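Local atomic coordinates of putative metal resistance protein (Proteus mirabilis, PDB entry 6C29), a protein that probably acts in periplasmic protein-disulfide reduction, this N-terminal part being a tandem immunoglobulin-fold domain that primes the disulfide isomerase activity of its partner ScsC. Residues K31-V36 with E138-Q143; K43-S48 with S112-V117; H70-S75 with V91-E96; K147-S152 with G235-V240. All blocks are in the same frame, centred on the assembly; numbering follows the deposited sequence. Where two conformers were deposited one is given.

Contact 1 (K31-V36 with E138-Q143); sequences KILLEV and EWQYNQ
A helix laid over one face of an immunoglobulin-fold sheet makes this contact, with Tyr-141 of helix 137-145 pressed between Lys-31 and Leu-33 of strand 30-38. Lys-31 has a long apolar chain that can cover a ring before its charge is spent. Its kink at chi3 (61°) brings CE over the middle of the Tyr-141 ring, a CH-pi contact 3.4 Å from the centroid. NZ goes on toward the helix, still over the same face in a cation-pi contact, and ends in a salt bridge with Glu-138 OE1 at 3.1 Å, approaching the carboxylate from its syn side but 27° out of its plane. A water accepts from NZ and donates to Asn-142 OD1 at 2.9 Å. In the sandwich, Ile-32 and Leu-34 face the opposing strand 104-114, whereas Leu-33 branches toward the helix: its CG lies 3.5 Å from Tyr-141 CD2 and its CD1 3.6 Å from Gln-140 CB. The Tyr-141 hydroxyl reaches past strand 30-38 and hydrogen-bonds to Ile-95 O on the next strand. At the other end of the contact Glu-35 pairs with Arg-19, and a water links Glu-35 OE1, 2.6 Å away, to Gln-140 NE2.

Contact 2 (K43-S48 with S112-V117); sequences KTYWRS and STCSNV
The Tyr-45 ring presents its edge to Ser-112, whose OG lies near the ring plane 3.3 Å from CD2, while Cys-114 comes to the phenol end obliquely. Along the same chain, Trp-46 carries Arg-47 CG over one face, and the guanidinium of Arg-47 has Trp-46 CZ2 over its own face. Within the immunoglobulin fold of the DsbD N-terminal family, strand 43-45 here meets the end of strand 104-114. Lys-43 and Cys-114 form an antiparallel hydrogen-bonded pair: Lys-43 N to Cys-114 O is 2.9 Å and Cys-114 N to Lys-43 O 2.8 Å. Beyond this single bridge a side chain takes over. Thr-44 OG1, anti to its own backbone nitrogen (chi1 -172°), donates to Ser-112 O at 2.6 Å, nearly along the C=O axis. At Ser-112 a serine suits because it is small enough to fit beside the Tyr-45 ring, and its hydroxyl bonds to Val-54 O. Cys-114 and Cys-118, which also touches Tyr-45, are probably the cysteines of the redox-active site, which would place Tyr-45 beside that site. In the conformer described, one of two for Cys-114, its CB packs 3.6 Å from Tyr-45 CZ.

Contact 3 (H70-S75 with V91-E96); sequences HWPSPS and VVFPIE
His-70 turns the edge of its imidazole to strand 90-97, and in the conformer described Glu-96 meets it almost coplanar, the ring and carboxylate planes 26° apart. NE2 donates to Glu-96 OE2 at 2.8 Å, using the carboxylate's anti lone pair and keeping the acceptor close to the ring plane. The histidine is steered there by chi1 of -60°, which sets CG opposite the carbonyl carbon; its own backbone N bonds to Pro-94 O at 2.9 Å, so main chain and side chain grip the strand together. The carbonyl oxygen of His-70 is buried by the contact and has no polar partner. Farther along, Trp-71 and Phe-93 meet obliquely, their planes 76° apart and Trp-71 CE3 3.7 Å from Phe-93 CE1. Pro-72 stands at about a right angle to Phe-93, bringing CD to 3.6 Å from Phe-93 CD1, while its CG sits 3.2 Å from Val-92 O. Having no N-H to bury, proline suits a place against Phe-93 and Val-91. Past the end of strand 68-69 in this immunoglobulin fold, the loop continues alongside strand 90-97, whose far side pairs with strand 30-38; Met-145 of helix 137-145 packs on both His-70 and Pro-94.

Contact 4 (K147-S152 with G235-V240); sequences KVPVTS and GYSRQV
With CG anti to the backbone nitrogen (chi1 -159°), Tyr-236 carries its hydroxyl to Ser-152, while Arg-238, starting the same way but bent at chi2 (67°), folds its chain along Val-150 and Thr-151. The tyrosine OH donates to Ser-152 O at 2.7 Å, and that oxygen lies at the ring edge, in its plane. Beside it Val-150 CG2 packs 3.8 Å from Tyr-236 CE1, crossing the ring side chain at about a right angle. The guanidinium of Arg-238 turns a face to Thr-151 O without bonding to it; its NE instead goes to Gln-239 O at 2.8 Å, and NH1 reaches Gly-153 O. Between these side chains Val-150 is gripped through both of its backbone polar atoms: N bonds to Ser-237 O at 3.0 Å, and O accepts from Gln-239 N at 2.8 Å. Pro-149, with no N-H to offer, fits just before this bridge, laying CG 3.2 Å from Ser-237 OG, a hydroxyl that is itself hydrogen-bonded to Ser-73. The amide of Gln-239 leads away to Arg-47 and Ser-228. Such a single backbone bridge fastens the chain running from helix 137-145 to strand 155-163 onto the outermost strand, 236-243, of a sheet in the second immunoglobulin fold.

How the contacts relate
Contact 2 is the buried one and contact 4 lies at the surface, with contacts 1 and 3 partly buried between these extremes. Contacts 1 and 3 share a sheet, since strands 30-38 and 90-97 are neighbours bonded from Ile-32 to Ile-95 and from Leu-34 to Phe-93. Contact 3 also packs on contact 2, Trp-71 lying against Tyr-45, Trp-46 and Arg-47. Contact 4 ties the loop after the helix and a strand of the second fold to these two: Ser-73 bonds to Ser-237 and Lys-147, and Arg-47 to Gln-239. A lysine-glutamate salt bridge marks contact 1 and a histidine-carboxylate hydrogen bond contact 3, whereas contacts 2 and 4 each combine one backbone bridge with a hydroxyl-to-carbonyl bond; contact 2 alone includes a probable redox cysteine.

Contact 1 (K31-V36 with E138-Q143)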
loop_
_atom_site.group_PDB
_atom_site.type_symbol
_atom_site.label_atom_id
_atom_site.label_comp_id
_atom_site.label_asym_id
_atom_site.label_seq_id
_atom_site.Cartn_x
_atom_site.Cartn_y
_atom_site.Cartn_z
ATOM N N LYS A 31 -11.268 14.463 -3.006
ATOM C CA LYS A 31 -10.784 13.509 -2.018
ATOM C C LYS A 31 -11.783 12.361 -1.990
ATOM O O LYS A 31 -12.998 12.594 -1.944
ATOM C CB LYS A 31 -10.673 14.162 -0.640
ATOM C CG LYS A 31 -9.539 15.156 -0.547
ATOM C CD LYS A 31 -9.575 15.986 0.737
ATOM C CE LYS A 31 -9.460 15.179 2.006
ATOM N NZ LYS A 31 -9.423 16.133 3.145
ATOM N N ILE A 32 -11.260 11.138 -2.033
ATOM C CA ILE A 32 -12.051 9.916 -2.044
ATOM C C ILE A 32 -11.540 8.996 -0.939
ATOM O O ILE A 32 -10.326 8.833 -0.775
ATOM C CB ILE A 32 -11.938 9.228 -3.401
ATOM C CG1 ILE A 32 -12.502 10.142 -4.487
ATOM C CG2 ILE A 32 -12.657 7.914 -3.419
ATOM C CD1 ILE A 32 -11.827 9.932 -5.774
ATOM N N LEU A 33 -12.451 8.381 -0.200
ATOM C CA LEU A 33 -12.112 7.322 0.723
ATOM C C LEU A 33 -12.693 6.050 0.213
ATOM O O LEU A 33 -13.897 5.964 0.015
ATOM C CB LEU A 33 -12.656 7.577 2.128
ATOM C CG LEU A 33 -11.889 8.588 2.954
ATOM C CD1 LEU A 33 -12.648 8.902 4.221
ATOM C CD2 LEU A 33 -10.501 8.035 3.311
ATOM N N LEU A 34 -11.858 5.057 0.006
ATOM C CA LEU A 34 -12.287 3.739 -0.424
ATOM C C LEU A 34 -12.156 2.776 0.744
ATOM O O LEU A 34 -11.053 2.425 1.127
ATOM C CB LEU A 34 -11.461 3.252 -1.597
ATOM C CG LEU A 34 -11.778 1.856 -2.047
ATOM C CD1 LEU A 34 -13.200 1.795 -2.596
ATOM C CD2 LEU A 34 -10.772 1.420 -3.102
ATOM N N GLU A 35 -13.268 2.347 1.328
ATOM C CA GLU A 35 -13.277 1.414 2.437
ATOM C C GLU A 35 -13.464 -0.001 1.898
ATOM O O GLU A 35 -14.315 -0.233 1.033
ATOM C CB GLU A 35 -14.420 1.712 3.412
ATOM C CG GLU A 35 -14.368 3.091 4.034
ATOM C CD GLU A 35 -15.666 3.421 4.763
ATOM O OE1 GLU A 35 -15.823 3.020 5.952
ATOM O OE2 GLU A 35 -16.569 4.004 4.123
ATOM N N VAL A 36 -12.671 -0.931 2.414
ATOM C CA VAL A 36 -12.765 -2.331 2.073
ATOM C C VAL A 36 -12.895 -3.144 3.335
ATOM O O VAL A 36 -12.038 -3.060 4.209
ATOM C CB VAL A 36 -11.557 -2.795 1.293
ATOM C CG1 VAL A 36 -11.675 -4.248 0.960
ATOM C CG2 VAL A 36 -11.391 -1.975 0.017
ATOM N N GLU A 138 -14.335 14.306 6.837
ATOM C CA GLU A 138 -13.009 14.878 7.129
ATOM C C GLU A 138 -12.335 14.079 8.263
ATOM O O GLU A 138 -11.139 13.741 8.187
ATOM C CB GLU A 138 -13.138 16.365 7.483
ATOM C CG GLU A 138 -11.820 17.115 7.632
ATOM C CD GLU A 138 -11.051 17.304 6.311
ATOM O OE1 GLU A 138 -11.596 16.969 5.231
ATOM O OE2 GLU A 138 -9.894 17.801 6.358
ATOM N N TRP A 139 -13.108 13.709 9.275
ATOM C CA TRP A 139 -12.596 12.859 10.339
ATOM C C TRP A 139 -12.188 11.495 9.807
ATOM O O TRP A 139 -11.105 10.993 10.171
ATOM C CB TRP A 139 -13.644 12.684 11.436
ATOM C CG TRP A 139 -13.231 11.762 12.552
ATOM C CD1 TRP A 139 -12.429 12.057 13.631
ATOM C CD2 TRP A 139 -13.617 10.385 12.703
ATOM N NE1 TRP A 139 -12.288 10.933 14.433
ATOM C CE2 TRP A 139 -13.003 9.901 13.886
ATOM C CE3 TRP A 139 -14.410 9.516 11.957
ATOM C CZ2 TRP A 139 -13.196 8.588 14.353
ATOM C CZ3 TRP A 139 -14.583 8.203 12.421
ATOM C CH2 TRP A 139 -13.981 7.765 13.605
ATOM N N GLN A 140 -13.048 10.864 9.007
ATOM C CA GLN A 140 -12.707 9.574 8.423
ATOM C C GLN A 140 -11.448 9.698 7.580
ATOM O O GLN A 140 -10.601 8.830 7.660
ATOM C CB GLN A 140 -13.856 9.002 7.561
ATOM C CG GLN A 140 -15.094 8.488 8.345
ATOM C CD GLN A 140 -15.822 7.374 7.574
ATOM O OE1 GLN A 140 -15.506 7.089 6.406
ATOM N NE2 GLN A 140 -16.775 6.728 8.230
ATOM N N TYR A 141 -11.312 10.782 6.820
ATOM C CA TYR A 141 -10.144 10.949 5.947
ATOM C C TYR A 141 -8.880 11.096 6.804
ATOM O O TYR A 141 -7.833 10.500 6.489
ATOM C CB TYR A 141 -10.303 12.178 5.029
ATOM C CG TYR A 141 -9.519 12.032 3.775
ATOM C CD1 TYR A 141 -8.183 12.336 3.725
ATOM C CD2 TYR A 141 -10.132 11.569 2.616
ATOM C CE1 TYR A 141 -7.487 12.155 2.577
ATOM C CE2 TYR A 141 -9.446 11.379 1.467
ATOM C CZ TYR A 141 -8.128 11.692 1.441
ATOM O OH TYR A 141 -7.367 11.527 0.297
ATOM N N ASN A 142 -8.935 11.904 7.858
ATOM C CA ASN A 142 -7.772 12.082 8.722
ATOM C C ASN A 142 -7.414 10.812 9.476
ATOM O O ASN A 142 -6.237 10.525 9.669
ATOM C CB ASN A 142 -8.000 13.236 9.669
ATOM C CG ASN A 142 -7.917 14.579 8.963
ATOM O OD1 ASN A 142 -7.309 14.704 7.900
ATOM N ND2 ASN A 142 -8.520 15.591 9.562
ATOM N N GLN A 143 -8.410 10.070 9.919
ATOM C CA GLN A 143 -8.154 8.778 10.547
ATOM C C GLN A 143 -7.432 7.833 9.589
ATOM O O GLN A 143 -6.494 7.143 9.984
ATOM C CB GLN A 143 -9.472 8.114 11.010
ATOM C CG GLN A 143 -10.205 8.747 12.200
ATOM C CD GLN A 143 -9.442 8.603 13.502
ATOM O OE1 GLN A 143 -9.338 7.497 14.035
ATOM N NE2 GLN A 143 -8.891 9.691 13.996
HETATM O O HOH W 1 -8.672 15.530 5.491
HETATM O O HOH W 2 -17.829 3.751 7.462
#

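Contact 2 (K43-S48 with S112-V117)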
loop_
_atom_site.group_PDB
_atom_site.type_symbol
_atom_site.label_atom_id
_atom_site.label_comp_id
_atom_site.label_asym_id
_atom_site.label_seq_id
_atom_site.Cartn_x
_atom_site.Cartn_y
_atom_site.Cartn_z
ATOM N N LYS A 43 -7.644 -11.471 2.588
ATOM C CA LYS A 43 -6.798 -10.282 2.597
ATOM C C LYS A 43 -6.858 -9.550 1.284
ATOM O O LYS A 43 -7.322 -10.094 0.292
ATOM C CB LYS A 43 -5.357 -10.689 2.909
ATOM C CG LYS A 43 -5.220 -11.380 4.267
ATOM C CD LYS A 43 -4.073 -12.362 4.323
ATOM C CE LYS A 43 -4.107 -13.193 5.633
ATOM N NZ LYS A 43 -5.117 -14.298 5.639
ATOM N N THR A 44 -6.438 -8.290 1.275
ATOM C CA THR A 44 -6.130 -7.642 0.022
ATOM C C THR A 44 -4.678 -7.213 0.094
ATOM O O THR A 44 -3.989 -7.555 1.044
ATOM C CB THR A 44 -7.085 -6.505 -0.296
ATOM O OG1 THR A 44 -6.851 -6.015 -1.632
ATOM C CG2 THR A 44 -7.014 -5.362 0.700
ATOM N N TYR A 45 -4.205 -6.604 -0.980
ATOM C CA TYR A 45 -2.776 -6.429 -1.181
ATOM C C TYR A 45 -2.316 -4.995 -1.135
ATOM O O TYR A 45 -3.051 -4.060 -1.387
ATOM C CB TYR A 45 -2.396 -6.990 -2.522
ATOM C CG TYR A 45 -2.582 -8.466 -2.732
ATOM C CD1 TYR A 45 -1.563 -9.359 -2.448
ATOM C CD2 TYR A 45 -3.754 -8.952 -3.270
ATOM C CE1 TYR A 45 -1.708 -10.727 -2.693
ATOM C CE2 TYR A 45 -3.910 -10.294 -3.526
ATOM C CZ TYR A 45 -2.873 -11.177 -3.238
ATOM O OH TYR A 45 -3.026 -12.513 -3.499
ATOM N N TRP A 46 -1.039 -4.862 -0.829
ATOM C CA TRP A 46 -0.333 -3.598 -0.883
ATOM C C TRP A 46 0.093 -3.296 -2.308
ATOM O O TRP A 46 -0.095 -4.120 -3.206
ATOM C CB TRP A 46 0.867 -3.690 0.052
ATOM C CG TRP A 46 1.638 -2.439 0.371
ATOM C CD1 TRP A 46 1.139 -1.236 0.729
ATOM C CD2 TRP A 46 3.065 -2.310 0.415
ATOM N NE1 TRP A 46 2.159 -0.347 0.981
ATOM C CE2 TRP A 46 3.350 -0.990 0.802
ATOM C CE3 TRP A 46 4.132 -3.182 0.163
ATOM C CZ2 TRP A 46 4.632 -0.506 0.940
ATOM C CZ3 TRP A 46 5.433 -2.684 0.316
ATOM C CH2 TRP A 46 5.656 -1.364 0.714
ATOM N N ARG A 47 0.725 -2.149 -2.504
ATOM C CA ARG A 47 1.164 -1.779 -3.854
ATOM C C ARG A 47 2.199 -2.744 -4.428
ATOM O O ARG A 47 2.299 -2.888 -5.650
ATOM C CB ARG A 47 1.726 -0.360 -3.853
ATOM C CG ARG A 47 2.963 -0.189 -3.036
ATOM C CD ARG A 47 3.423 1.262 -3.031
ATOM N NE ARG A 47 4.642 1.324 -2.254
ATOM C CZ ARG A 47 4.890 2.181 -1.277
ATOM N NH1 ARG A 47 4.001 3.149 -0.968
ATOM N NH2 ARG A 47 6.025 2.094 -0.616
ATOM N N SER A 48 2.996 -3.363 -3.558
ATOM C CA SER A 48 3.918 -4.450 -3.896
ATOM C C SER A 48 3.417 -5.705 -3.201
ATOM O O SER A 48 3.668 -5.928 -2.036
ATOM C CB SER A 48 5.342 -4.129 -3.454
ATOM O OG SER A 48 5.846 -3.042 -4.234
ATOM N N SER A 112 -8.448 -6.971 -5.600
ATOM C CA SER A 112 -7.842 -8.260 -5.398
ATOM C C SER A 112 -8.027 -8.723 -3.966
ATOM O O SER A 112 -7.812 -7.945 -3.006
ATOM C CB SER A 112 -6.373 -8.174 -5.721
ATOM O OG SER A 112 -5.872 -7.057 -5.011
ATOM N N THR A 113 -8.469 -9.958 -3.797
ATOM C CA THR A 113 -8.590 -10.538 -2.470
ATOM C C THR A 113 -7.922 -11.884 -2.534
ATOM O O THR A 113 -7.893 -12.535 -3.593
ATOM C CB THR A 113 -10.062 -10.640 -1.995
ATOM O OG1 THR A 113 -10.854 -11.363 -2.945
ATOM C CG2 THR A 113 -10.681 -9.225 -1.797
ATOM N N CYS A 114 -7.407 -12.317 -1.406
ATOM C CA CYS A 114 -6.673 -13.563 -1.345
ATOM C C CYS A 114 -6.941 -14.370 -0.096
ATOM O O CYS A 114 -6.965 -13.836 1.002
ATOM C CB CYS A 114 -5.188 -13.287 -1.432
ATOM S SG CYS A 114 -4.196 -14.785 -1.227
ATOM N N SER A 115 -7.114 -15.666 -0.278
ATOM C CA SER A 115 -7.125 -16.551 0.857
ATOM C C SER A 115 -5.938 -17.500 0.621
ATOM O O SER A 115 -4.870 -17.322 1.223
ATOM C CB SER A 115 -8.496 -17.227 0.994
ATOM O OG SER A 115 -8.643 -17.920 2.226
ATOM N N ASN A 116 -6.117 -18.458 -0.254
ATOM C CA ASN A 116 -5.016 -19.223 -0.857
ATOM C C ASN A 116 -4.984 -19.092 -2.376
ATOM O O ASN A 116 -4.102 -19.639 -3.039
ATOM C CB ASN A 116 -5.138 -20.696 -0.509
ATOM C CG ASN A 116 -6.332 -21.354 -1.179
ATOM O OD1 ASN A 116 -7.457 -20.835 -1.147
ATOM N ND2 ASN A 116 -6.083 -22.485 -1.840
ATOM N N VAL A 117 -5.978 -18.394 -2.904
ATOM C CA VAL A 117 -6.129 -18.072 -4.323
ATOM C C VAL A 117 -6.327 -16.583 -4.335
ATOM O O VAL A 117 -6.852 -16.056 -3.362
ATOM C CB VAL A 117 -7.345 -18.777 -4.983
ATOM C CG1 VAL A 117 -8.578 -18.619 -4.114
ATOM C CG2 VAL A 117 -7.671 -18.213 -6.399
HETATM O O HOH W 3 -4.697 -15.096 3.069
#

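Contact 3 (H70-S75 with V91-E96)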
loop_
_atom_site.group_PDB
_atom_site.type_symbol
_atom_site.label_atom_id
_atom_site.label_comp_id
_atom_site.label_asym_id
_atom_site.label_seq_id
_atom_site.Cartn_x
_atom_site.Cartn_y
_atom_site.Cartn_z
ATOM N N HIS A 70 -2.986 6.811 -1.615
ATOM C CA HIS A 70 -2.192 6.725 -0.398
ATOM C C HIS A 70 -2.353 5.319 0.144
ATOM O O HIS A 70 -3.461 4.801 0.300
ATOM C CB HIS A 70 -2.646 7.739 0.652
ATOM C CG HIS A 70 -2.561 9.159 0.214
ATOM N ND1 HIS A 70 -1.406 9.902 0.313
ATOM C CD2 HIS A 70 -3.503 9.994 -0.284
ATOM C CE1 HIS A 70 -1.637 11.129 -0.125
ATOM N NE2 HIS A 70 -2.899 11.207 -0.498
ATOM N N TRP A 71 -1.233 4.673 0.428
ATOM C CA TRP A 71 -1.264 3.303 0.886
ATOM C C TRP A 71 -1.063 3.226 2.386
ATOM O O TRP A 71 0.005 3.586 2.883
ATOM C CB TRP A 71 -0.187 2.478 0.193
ATOM C CG TRP A 71 -0.401 2.314 -1.275
ATOM C CD1 TRP A 71 0.085 3.105 -2.260
ATOM C CD2 TRP A 71 -1.167 1.283 -1.916
ATOM N NE1 TRP A 71 -0.331 2.639 -3.495
ATOM C CE2 TRP A 71 -1.108 1.525 -3.304
ATOM C CE3 TRP A 71 -1.915 0.198 -1.454
ATOM C CZ2 TRP A 71 -1.766 0.694 -4.227
ATOM C CZ3 TRP A 71 -2.543 -0.625 -2.372
ATOM C CH2 TRP A 71 -2.487 -0.359 -3.732
ATOM N N PRO A 72 -2.047 2.749 3.131
ATOM C CA PRO A 72 -1.842 2.536 4.551
ATOM C C PRO A 72 -0.701 1.583 4.791
ATOM O O PRO A 72 -0.394 0.717 3.940
ATOM C CB PRO A 72 -3.182 1.972 5.025
ATOM C CG PRO A 72 -4.170 2.543 4.014
ATOM C CD PRO A 72 -3.441 2.467 2.727
ATOM N N SER A 73 -0.056 1.743 5.934
ATOM C CA SER A 73 1.078 0.920 6.262
ATOM C C SER A 73 0.661 -0.554 6.180
ATOM O O SER A 73 -0.356 -0.921 6.789
ATOM C CB SER A 73 1.597 1.296 7.659
ATOM O OG SER A 73 2.886 0.791 7.844
ATOM N N PRO A 74 1.416 -1.409 5.457
ATOM C CA PRO A 74 0.949 -2.789 5.235
ATOM C C PRO A 74 1.360 -3.760 6.320
ATOM O O PRO A 74 2.085 -3.425 7.267
ATOM C CB PRO A 74 1.630 -3.166 3.912
ATOM C CG PRO A 74 2.968 -2.451 4.028
ATOM C CD PRO A 74 2.641 -1.126 4.678
ATOM N N SER A 75 0.889 -4.987 6.172
ATOM C CA SER A 75 1.296 -6.095 6.996
ATOM C C SER A 75 1.833 -7.215 6.107
ATOM O O SER A 75 1.578 -7.213 4.896
ATOM C CB SER A 75 0.105 -6.592 7.827
ATOM O OG SER A 75 -0.341 -5.582 8.709
ATOM N N VAL A 91 -9.416 -2.269 5.415
ATOM C CA VAL A 91 -8.465 -1.241 5.073
ATOM C C VAL A 91 -9.220 -0.081 4.423
ATOM O O VAL A 91 -10.232 -0.293 3.755
ATOM C CB VAL A 91 -7.366 -1.795 4.143
ATOM C CG1 VAL A 91 -7.956 -2.374 2.855
ATOM C CG2 VAL A 91 -6.334 -0.746 3.821
ATOM N N VAL A 92 -8.733 1.138 4.612
ATOM C CA VAL A 92 -9.316 2.337 3.996
ATOM C C VAL A 92 -8.254 3.083 3.223
ATOM O O VAL A 92 -7.248 3.490 3.806
ATOM C CB VAL A 92 -9.916 3.292 5.041
ATOM C CG1 VAL A 92 -10.586 4.486 4.347
ATOM C CG2 VAL A 92 -10.922 2.580 5.874
ATOM N N PHE A 93 -8.448 3.238 1.911
ATOM C CA PHE A 93 -7.516 3.913 1.042
ATOM C C PHE A 93 -7.940 5.363 0.816
ATOM O O PHE A 93 -8.984 5.602 0.214
ATOM C CB PHE A 93 -7.418 3.188 -0.308
ATOM C CG PHE A 93 -6.966 1.762 -0.205
ATOM C CD1 PHE A 93 -5.657 1.465 0.078
ATOM C CD2 PHE A 93 -7.852 0.703 -0.405
ATOM C CE1 PHE A 93 -5.226 0.165 0.179
ATOM C CE2 PHE A 93 -7.416 -0.605 -0.307
ATOM C CZ PHE A 93 -6.097 -0.877 -0.020
ATOM N N PRO A 94 -7.160 6.340 1.301
ATOM C CA PRO A 94 -7.373 7.724 0.876
ATOM C C PRO A 94 -6.785 7.974 -0.504
ATOM O O PRO A 94 -5.640 7.580 -0.750
ATOM C CB PRO A 94 -6.642 8.548 1.938
ATOM C CG PRO A 94 -5.944 7.550 2.849
ATOM C CD PRO A 94 -6.004 6.218 2.192
ATOM N N ILE A 95 -7.566 8.604 -1.363
ATOM C CA ILE A 95 -7.223 8.879 -2.738
ATOM C C ILE A 95 -7.489 10.361 -3.000
ATOM O O ILE A 95 -8.404 10.945 -2.413
ATOM C CB ILE A 95 -8.046 8.001 -3.676
ATOM C CG1 ILE A 95 -7.735 6.519 -3.406
ATOM C CG2 ILE A 95 -7.762 8.339 -5.114
ATOM C CD1 ILE A 95 -8.788 5.590 -3.908
ATOM N N GLU A 96 -6.642 10.976 -3.813
ATOM C CA GLU A 96 -6.841 12.363 -4.213
ATOM C C GLU A 96 -6.741 12.452 -5.725
ATOM O O GLU A 96 -5.873 11.828 -6.324
ATOM C CB GLU A 96 -5.815 13.278 -3.548
ATOM C CG GLU A 96 -6.015 13.421 -2.036
ATOM C CD GLU A 96 -4.961 14.287 -1.348
ATOM O OE1 GLU A 96 -5.143 15.526 -1.302
ATOM O OE2 GLU A 96 -3.952 13.735 -0.841
#

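Contact 4 (K147-S152 with G235-V240)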
loop_
_atom_site.group_PDB
_atom_site.type_symbol
_atom_site.label_atom_id
_atom_site.label_comp_id
_atom_site.label_asym_id
_atom_site.label_seq_id
_atom_site.Cartn_x
_atom_site.Cartn_y
_atom_site.Cartn_z
ATOM N N LYS A 147 -2.750 6.486 9.161
ATOM C CA LYS A 147 -2.201 5.137 9.007
ATOM C C LYS A 147 -1.228 5.025 7.830
ATOM O O LYS A 147 -0.653 3.958 7.600
ATOM C CB LYS A 147 -3.347 4.147 8.832
ATOM C CG LYS A 147 -4.341 4.131 9.997
ATOM C CD LYS A 147 -5.518 3.184 9.757
ATOM C CE LYS A 147 -6.465 3.131 10.961
ATOM N NZ LYS A 147 -7.174 4.421 11.158
ATOM N N VAL A 148 -1.071 6.102 7.079
ATOM C CA VAL A 148 -0.190 6.136 5.914
ATOM C C VAL A 148 1.243 6.489 6.329
ATOM O O VAL A 148 1.448 7.430 7.121
ATOM C CB VAL A 148 -0.724 7.119 4.875
ATOM C CG1 VAL A 148 0.201 7.248 3.646
ATOM C CG2 VAL A 148 -2.160 6.673 4.438
ATOM N N PRO A 149 2.245 5.732 5.830
ATOM C CA PRO A 149 3.623 6.072 6.184
ATOM C C PRO A 149 4.009 7.504 5.808
ATOM O O PRO A 149 3.513 8.043 4.825
ATOM C CB PRO A 149 4.431 5.051 5.410
ATOM C CG PRO A 149 3.517 3.869 5.213
ATOM C CD PRO A 149 2.202 4.568 4.946
ATOM N N VAL A 150 4.844 8.127 6.636
ATOM C CA VAL A 150 5.349 9.475 6.372
ATOM C C VAL A 150 6.794 9.426 5.943
ATOM O O VAL A 150 7.431 8.406 6.054
ATOM C CB VAL A 150 5.171 10.384 7.585
ATOM C CG1 VAL A 150 3.660 10.610 7.789
ATOM C CG2 VAL A 150 5.824 9.835 8.780
ATOM N N THR A 151 7.291 10.539 5.408
ATOM C CA THR A 151 8.597 10.518 4.752
ATOM C C THR A 151 9.679 11.113 5.648
ATOM O O THR A 151 10.797 11.331 5.214
ATOM C CB THR A 151 8.563 11.297 3.425
ATOM O OG1 THR A 151 8.034 12.599 3.677
ATOM C CG2 THR A 151 7.706 10.551 2.400
ATOM N N SER A 152 9.363 11.358 6.896
ATOM C CA SER A 152 10.396 11.761 7.841
ATOM C C SER A 152 10.168 11.083 9.171
ATOM O O SER A 152 9.095 10.508 9.425
ATOM C CB SER A 152 10.447 13.277 8.020
ATOM O OG SER A 152 9.241 13.738 8.568
ATOM N N GLY A 235 4.560 1.870 16.553
ATOM C CA GLY A 235 3.388 2.536 16.004
ATOM C C GLY A 235 3.667 3.663 15.012
ATOM O O GLY A 235 2.734 4.355 14.569
ATOM N N TYR A 236 4.937 3.854 14.673
ATOM C CA TYR A 236 5.351 4.810 13.664
ATOM C C TYR A 236 5.682 4.104 12.390
ATOM O O TYR A 236 6.218 3.012 12.427
ATOM C CB TYR A 236 6.575 5.589 14.140
ATOM C CG TYR A 236 6.831 6.912 13.451
ATOM C CD1 TYR A 236 7.510 6.984 12.228
ATOM C CD2 TYR A 236 6.411 8.099 14.038
ATOM C CE1 TYR A 236 7.760 8.245 11.589
ATOM C CE2 TYR A 236 6.652 9.333 13.436
ATOM C CZ TYR A 236 7.325 9.400 12.221
ATOM O OH TYR A 236 7.554 10.640 11.662
ATOM N N SER A 237 5.373 4.725 11.262
ATOM C CA SER A 237 5.620 4.144 9.967
ATOM C C SER A 237 6.290 5.136 9.051
ATOM O O SER A 237 5.737 6.195 8.790
ATOM C CB SER A 237 4.305 3.684 9.367
ATOM O OG SER A 237 4.508 3.076 8.119
ATOM N N ARG A 238 7.454 4.761 8.523
ATOM C CA ARG A 238 8.303 5.619 7.697
ATOM C C ARG A 238 8.543 5.012 6.334
ATOM O O ARG A 238 9.018 3.879 6.220
ATOM C CB ARG A 238 9.648 5.838 8.414
ATOM C CG ARG A 238 10.786 6.429 7.599
ATOM C CD ARG A 238 10.591 7.880 7.154
ATOM N NE ARG A 238 11.574 8.253 6.139
ATOM C CZ ARG A 238 12.751 8.790 6.397
ATOM N NH1 ARG A 238 13.121 9.072 7.632
ATOM N NH2 ARG A 238 13.551 9.059 5.394
ATOM N N GLN A 239 8.228 5.799 5.312
ATOM C CA GLN A 239 8.551 5.516 3.928
ATOM C C GLN A 239 9.946 6.026 3.609
ATOM O O GLN A 239 10.247 7.204 3.849
ATOM C CB GLN A 239 7.509 6.190 3.036
ATOM C CG GLN A 239 7.867 6.199 1.575
ATOM C CD GLN A 239 7.817 4.830 0.937
ATOM O OE1 GLN A 239 6.919 4.040 1.184
ATOM N NE2 GLN A 239 8.808 4.539 0.104
ATOM N N VAL A 240 10.789 5.135 3.101
ATOM C CA VAL A 240 12.143 5.456 2.688
ATOM C C VAL A 240 12.254 5.325 1.181
ATOM O O VAL A 240 11.809 4.329 0.586
ATOM C CB VAL A 240 13.131 4.519 3.354
ATOM C CG1 VAL A 240 14.534 4.835 2.895
ATOM C CG2 VAL A 240 13.054 4.636 4.844
#